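Local coordinates for RNA-binding protein Smaug (Drosophila melanogaster, PDB 1OXJ) that recognises RNA through its SAM domain, which is joined to a PHAT domain in the RNA-binding region, at residues 3-15 with 23-35. Numbering follows the deposited sequence.
Sequences HMVGMSGIGLWLK and IELFKNMTYEEML
Bends at chi2 (-68°) and chi3 fold the Met7 side chain and bring its CE to 3.7 Å from Met34 CB, whereas Met34 runs extended, CG anti to the backbone N (chi1 164°), until its bend at chi3. Met7 SD lies 3.8 Å from Met34 SD, and Met7 CE also reaches the edge of the Phe26 ring, near its plane. Over one face of that ring sits Ile10 CD1, a CH-pi contact displaced toward the rim, 4.1 Å from the Phe26 centroid. Leu14 reaches the same ring obliquely; its CD1 lies 3.6 Å from Ile23 CA, while Ile23 CD1 packs against Gly11 CA, also at 3.6 Å. At the more exposed end Met4 SD lies alongside Thr30 CG2, and a water bridges the two segments, donating to Val5 O (2.8 Å) and accepting from Tyr31 N. A capping box of Thr30 and Glu33 closes the N-terminus of helix 31-34: Glu33 N donates to Thr30 OG1, and Thr30 N to the anti lone pair of Glu33 OE1. Characteristic of the small helical SAM bundle, this apolar core packs helix 10-16 against the 3-10 segment 23-26 and helix 31-34, while Trp13 and Met34, an oblique Met-aromatic pair, both rest on Ile59 and Leu62 of the long helix 49-77.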
loop_
_atom_site.group_PDB
_atom_site.type_symbol
_atom_site.label_atom_id
_atom_site.label_comp_id
_atom_site.label_asym_id
_atom_site.label_seq_id
_atom_site.Cartn_x
_atom_site.Cartn_y
_atom_site.Cartn_z
ATOM N N HIS A 3 -17.655 -5.584 6.900
ATOM C CA HIS A 3 -16.511 -6.183 6.151
ATOM C C HIS A 3 -15.641 -7.049 7.059
ATOM O O HIS A 3 -15.575 -6.823 8.272
ATOM C CB HIS A 3 -15.660 -5.078 5.518
ATOM C CG HIS A 3 -15.574 -3.834 6.346
ATOM N ND1 HIS A 3 -16.513 -2.826 6.275
ATOM C CD2 HIS A 3 -14.671 -3.441 7.276
ATOM C CE1 HIS A 3 -16.189 -1.866 7.122
ATOM N NE2 HIS A 3 -15.075 -2.214 7.742
ATOM N N MET A 4 -14.973 -8.037 6.472
ATOM C CA MET A 4 -14.126 -8.929 7.251
ATOM C C MET A 4 -12.667 -8.479 7.303
ATOM O O MET A 4 -12.278 -7.495 6.676
ATOM C CB MET A 4 -14.217 -10.356 6.705
ATOM C CG MET A 4 -13.634 -11.398 7.649
ATOM S SD MET A 4 -13.812 -13.088 7.061
ATOM C CE MET A 4 -15.245 -13.637 8.023
ATOM N N VAL A 5 -11.867 -9.221 8.058
ATOM C CA VAL A 5 -10.454 -8.923 8.251
ATOM C C VAL A 5 -9.696 -8.535 6.981
ATOM O O VAL A 5 -9.707 -9.267 5.993
ATOM C CB VAL A 5 -9.737 -10.124 8.896
ATOM C CG1 VAL A 5 -8.307 -9.751 9.255
ATOM C CG2 VAL A 5 -10.509 -10.585 10.134
ATOM N N GLY A 6 -9.034 -7.378 7.026
ATOM C CA GLY A 6 -8.250 -6.917 5.897
ATOM C C GLY A 6 -9.008 -6.300 4.737
ATOM O O GLY A 6 -8.402 -5.919 3.732
ATOM N N MET A 7 -10.325 -6.177 4.864
ATOM C CA MET A 7 -11.119 -5.617 3.778
ATOM C C MET A 7 -11.802 -4.281 4.072
ATOM O O MET A 7 -12.582 -3.791 3.258
ATOM C CB MET A 7 -12.153 -6.655 3.341
ATOM C CG MET A 7 -11.503 -7.924 2.757
ATOM S SD MET A 7 -10.658 -7.649 1.180
ATOM C CE MET A 7 -11.902 -8.218 0.151
ATOM N N SER A 8 -11.493 -3.678 5.218
ATOM C CA SER A 8 -12.109 -2.406 5.585
ATOM C C SER A 8 -11.787 -1.282 4.611
ATOM O O SER A 8 -12.555 -0.334 4.482
ATOM C CB SER A 8 -11.693 -1.991 7.004
ATOM O OG SER A 8 -10.313 -1.683 7.069
ATOM N N GLY A 9 -10.663 -1.385 3.912
ATOM C CA GLY A 9 -10.307 -0.334 2.972
ATOM C C GLY A 9 -10.638 -0.629 1.522
ATOM O O GLY A 9 -10.163 0.063 0.615
ATOM N N ILE A 10 -11.473 -1.635 1.292
ATOM C CA ILE A 10 -11.830 -2.006 -0.072
ATOM C C ILE A 10 -12.476 -0.866 -0.850
ATOM O O ILE A 10 -12.156 -0.648 -2.016
ATOM C CB ILE A 10 -12.770 -3.232 -0.092
ATOM C CG1 ILE A 10 -12.885 -3.763 -1.521
ATOM C CG2 ILE A 10 -14.128 -2.875 0.482
ATOM C CD1 ILE A 10 -11.559 -4.315 -2.061
ATOM N N GLY A 11 -13.380 -0.132 -0.206
ATOM C CA GLY A 11 -14.044 0.968 -0.888
ATOM C C GLY A 11 -13.106 2.066 -1.356
ATOM O O GLY A 11 -13.177 2.520 -2.504
ATOM N N LEU A 12 -12.224 2.504 -0.469
ATOM C CA LEU A 12 -11.284 3.563 -0.810
ATOM C C LEU A 12 -10.350 3.096 -1.924
ATOM O O LEU A 12 -10.008 3.861 -2.828
ATOM C CB LEU A 12 -10.483 3.974 0.429
ATOM C CG LEU A 12 -9.491 5.147 0.311
ATOM C CD1 LEU A 12 -8.267 4.716 -0.464
ATOM C CD2 LEU A 12 -10.158 6.342 -0.376
ATOM N N TRP A 13 -9.944 1.831 -1.865
ATOM C CA TRP A 13 -9.055 1.284 -2.885
ATOM C C TRP A 13 -9.748 1.319 -4.244
ATOM O O TRP A 13 -9.186 1.803 -5.223
ATOM C CB TRP A 13 -8.661 -0.158 -2.527
ATOM C CG TRP A 13 -7.727 -0.802 -3.527
ATOM C CD1 TRP A 13 -6.499 -0.344 -3.917
ATOM C CD2 TRP A 13 -7.927 -2.048 -4.209
ATOM N NE1 TRP A 13 -5.917 -1.235 -4.799
ATOM C CE2 TRP A 13 -6.772 -2.287 -4.994
ATOM C CE3 TRP A 13 -8.968 -2.989 -4.232
ATOM C CZ2 TRP A 13 -6.629 -3.432 -5.792
ATOM C CZ3 TRP A 13 -8.825 -4.126 -5.028
ATOM C CH2 TRP A 13 -7.661 -4.334 -5.796
ATOM N N LEU A 14 -10.971 0.803 -4.309
ATOM C CA LEU A 14 -11.710 0.802 -5.568
ATOM C C LEU A 14 -11.887 2.219 -6.118
ATOM O O LEU A 14 -11.772 2.447 -7.326
ATOM C CB LEU A 14 -13.079 0.156 -5.382
ATOM C CG LEU A 14 -13.079 -1.342 -5.077
ATOM C CD1 LEU A 14 -14.525 -1.813 -4.889
ATOM C CD2 LEU A 14 -12.425 -2.093 -6.220
ATOM N N LYS A 15 -12.200 3.159 -5.234
ATOM C CA LYS A 15 -12.368 4.551 -5.639
ATOM C C LYS A 15 -11.078 5.068 -6.279
ATOM O O LYS A 15 -11.111 5.882 -7.211
ATOM C CB LYS A 15 -12.727 5.416 -4.422
ATOM C CG LYS A 15 -14.173 5.266 -3.956
ATOM C CD LYS A 15 -14.429 6.014 -2.657
ATOM C CE LYS A 15 -15.905 5.987 -2.275
ATOM N NZ LYS A 15 -16.144 6.653 -0.957
ATOM N N ILE A 23 -18.205 -1.967 -5.850
ATOM C CA ILE A 23 -18.073 -2.165 -4.403
ATOM C C ILE A 23 -18.911 -3.339 -3.870
ATOM O O ILE A 23 -18.449 -4.110 -3.019
ATOM C CB ILE A 23 -18.471 -0.872 -3.624
ATOM C CG1 ILE A 23 -18.255 -1.064 -2.122
ATOM C CG2 ILE A 23 -19.929 -0.543 -3.871
ATOM C CD1 ILE A 23 -16.803 -1.239 -1.720
ATOM N N GLU A 24 -20.139 -3.491 -4.362
ATOM C CA GLU A 24 -21.010 -4.568 -3.884
ATOM C C GLU A 24 -20.516 -5.983 -4.155
ATOM O O GLU A 24 -20.893 -6.923 -3.452
ATOM C CB GLU A 24 -22.414 -4.415 -4.467
ATOM C CG GLU A 24 -23.168 -3.196 -3.953
ATOM C CD GLU A 24 -23.279 -3.174 -2.445
ATOM O OE1 GLU A 24 -23.671 -4.203 -1.858
ATOM O OE2 GLU A 24 -22.978 -2.123 -1.841
ATOM N N LEU A 25 -19.675 -6.137 -5.172
ATOM C CA LEU A 25 -19.140 -7.445 -5.511
ATOM C C LEU A 25 -18.358 -8.040 -4.343
ATOM O O LEU A 25 -18.319 -9.265 -4.183
ATOM C CB LEU A 25 -18.221 -7.340 -6.728
ATOM C CG LEU A 25 -17.364 -8.576 -7.010
ATOM C CD1 LEU A 25 -18.272 -9.780 -7.233
ATOM C CD2 LEU A 25 -16.494 -8.325 -8.217
ATOM N N PHE A 26 -17.757 -7.171 -3.531
ATOM C CA PHE A 26 -16.935 -7.592 -2.388
ATOM C C PHE A 26 -17.674 -7.783 -1.056
ATOM O O PHE A 26 -17.069 -8.181 -0.060
ATOM C CB PHE A 26 -15.784 -6.591 -2.196
ATOM C CG PHE A 26 -14.892 -6.463 -3.397
ATOM C CD1 PHE A 26 -15.299 -5.720 -4.512
ATOM C CD2 PHE A 26 -13.673 -7.136 -3.445
ATOM C CE1 PHE A 26 -14.505 -5.653 -5.654
ATOM C CE2 PHE A 26 -12.864 -7.078 -4.591
ATOM C CZ PHE A 26 -13.279 -6.338 -5.695
ATOM N N LYS A 27 -18.979 -7.518 -1.057
ATOM C CA LYS A 27 -19.847 -7.621 0.123
ATOM C C LYS A 27 -19.376 -8.470 1.309
ATOM O O LYS A 27 -19.003 -7.939 2.362
ATOM C CB LYS A 27 -21.244 -8.090 -0.306
ATOM C CG LYS A 27 -22.246 -8.221 0.837
ATOM C CD LYS A 27 -22.373 -6.934 1.662
ATOM C CE LYS A 27 -22.892 -5.759 0.835
ATOM N NZ LYS A 27 -21.892 -5.284 -0.174
ATOM N N ASN A 28 -19.418 -9.785 1.167
ATOM C CA ASN A 28 -18.979 -10.634 2.273
ATOM C C ASN A 28 -17.735 -11.411 1.891
ATOM O O ASN A 28 -17.452 -12.470 2.458
ATOM C CB ASN A 28 -20.082 -11.609 2.669
ATOM C CG ASN A 28 -21.259 -10.918 3.315
ATOM O OD1 ASN A 28 -21.098 -10.171 4.285
ATOM N ND2 ASN A 28 -22.454 -11.165 2.784
ATOM N N MET A 29 -16.994 -10.874 0.929
ATOM C CA MET A 29 -15.784 -11.522 0.447
ATOM C C MET A 29 -14.669 -11.408 1.470
ATOM O O MET A 29 -14.486 -10.358 2.088
ATOM C CB MET A 29 -15.330 -10.877 -0.871
ATOM C CG MET A 29 -14.288 -11.684 -1.637
ATOM S SD MET A 29 -13.975 -11.006 -3.291
ATOM C CE MET A 29 -15.439 -11.219 -3.994
ATOM N N THR A 30 -13.929 -12.496 1.653
ATOM C CA THR A 30 -12.807 -12.476 2.580
ATOM C C THR A 30 -11.580 -12.042 1.799
ATOM O O THR A 30 -11.561 -12.073 0.563
ATOM C CB THR A 30 -12.509 -13.858 3.161
ATOM O OG1 THR A 30 -12.008 -14.711 2.121
ATOM C CG2 THR A 30 -13.764 -14.454 3.762
ATOM N N TYR A 31 -10.547 -11.657 2.533
ATOM C CA TYR A 31 -9.308 -11.222 1.936
ATOM C C TYR A 31 -8.741 -12.315 1.017
ATOM O O TYR A 31 -8.368 -12.048 -0.127
ATOM C CB TYR A 31 -8.330 -10.882 3.051
ATOM C CG TYR A 31 -6.975 -10.459 2.572
ATOM C CD1 TYR A 31 -6.684 -9.117 2.325
ATOM C CD2 TYR A 31 -5.969 -11.397 2.388
ATOM C CE1 TYR A 31 -5.418 -8.728 1.916
ATOM C CE2 TYR A 31 -4.701 -11.020 1.978
ATOM C CZ TYR A 31 -4.430 -9.689 1.747
ATOM O OH TYR A 31 -3.161 -9.320 1.375
ATOM N N GLU A 32 -8.706 -13.554 1.494
ATOM C CA GLU A 32 -8.160 -14.629 0.666
ATOM C C GLU A 32 -8.961 -14.838 -0.619
ATOM O O GLU A 32 -8.399 -15.138 -1.664
ATOM C CB GLU A 32 -8.097 -15.943 1.461
ATOM C CG GLU A 32 -7.088 -15.960 2.613
ATOM C CD GLU A 32 -7.422 -14.988 3.746
ATOM O OE1 GLU A 32 -8.615 -14.836 4.093
ATOM O OE2 GLU A 32 -6.480 -14.387 4.308
ATOM N N GLU A 33 -10.278 -14.690 -0.542
ATOM C CA GLU A 33 -11.115 -14.863 -1.727
ATOM C C GLU A 33 -10.818 -13.781 -2.756
ATOM O O GLU A 33 -10.788 -14.056 -3.963
ATOM C CB GLU A 33 -12.596 -14.830 -1.343
ATOM C CG GLU A 33 -13.045 -16.068 -0.560
ATOM C CD GLU A 33 -14.524 -16.036 -0.232
ATOM O OE1 GLU A 33 -14.973 -15.079 0.444
ATOM O OE2 GLU A 33 -15.237 -16.970 -0.653
ATOM N N MET A 34 -10.605 -12.554 -2.281
ATOM C CA MET A 34 -10.283 -11.435 -3.169
ATOM C C MET A 34 -9.068 -11.788 -4.013
ATOM O O MET A 34 -9.043 -11.517 -5.214
ATOM C CB MET A 34 -9.992 -10.145 -2.363
ATOM C CG MET A 34 -9.253 -9.005 -3.161
ATOM S SD MET A 34 -8.938 -7.484 -2.219
ATOM C CE MET A 34 -7.583 -8.003 -1.187
ATOM N N LEU A 35 -8.066 -12.401 -3.386
ATOM C CA LEU A 35 -6.837 -12.768 -4.091
ATOM C C LEU A 35 -7.001 -13.919 -5.078
ATOM O O LEU A 35 -6.085 -14.220 -5.836
ATOM C CB LEU A 35 -5.719 -13.096 -3.091
ATOM C CG LEU A 35 -5.300 -11.925 -2.194
ATOM C CD1 LEU A 35 -4.152 -12.352 -1.289
ATOM C CD2 LEU A 35 -4.888 -10.733 -3.049
HETATM O O HOH W 1 -10.725 -11.788 5.416
#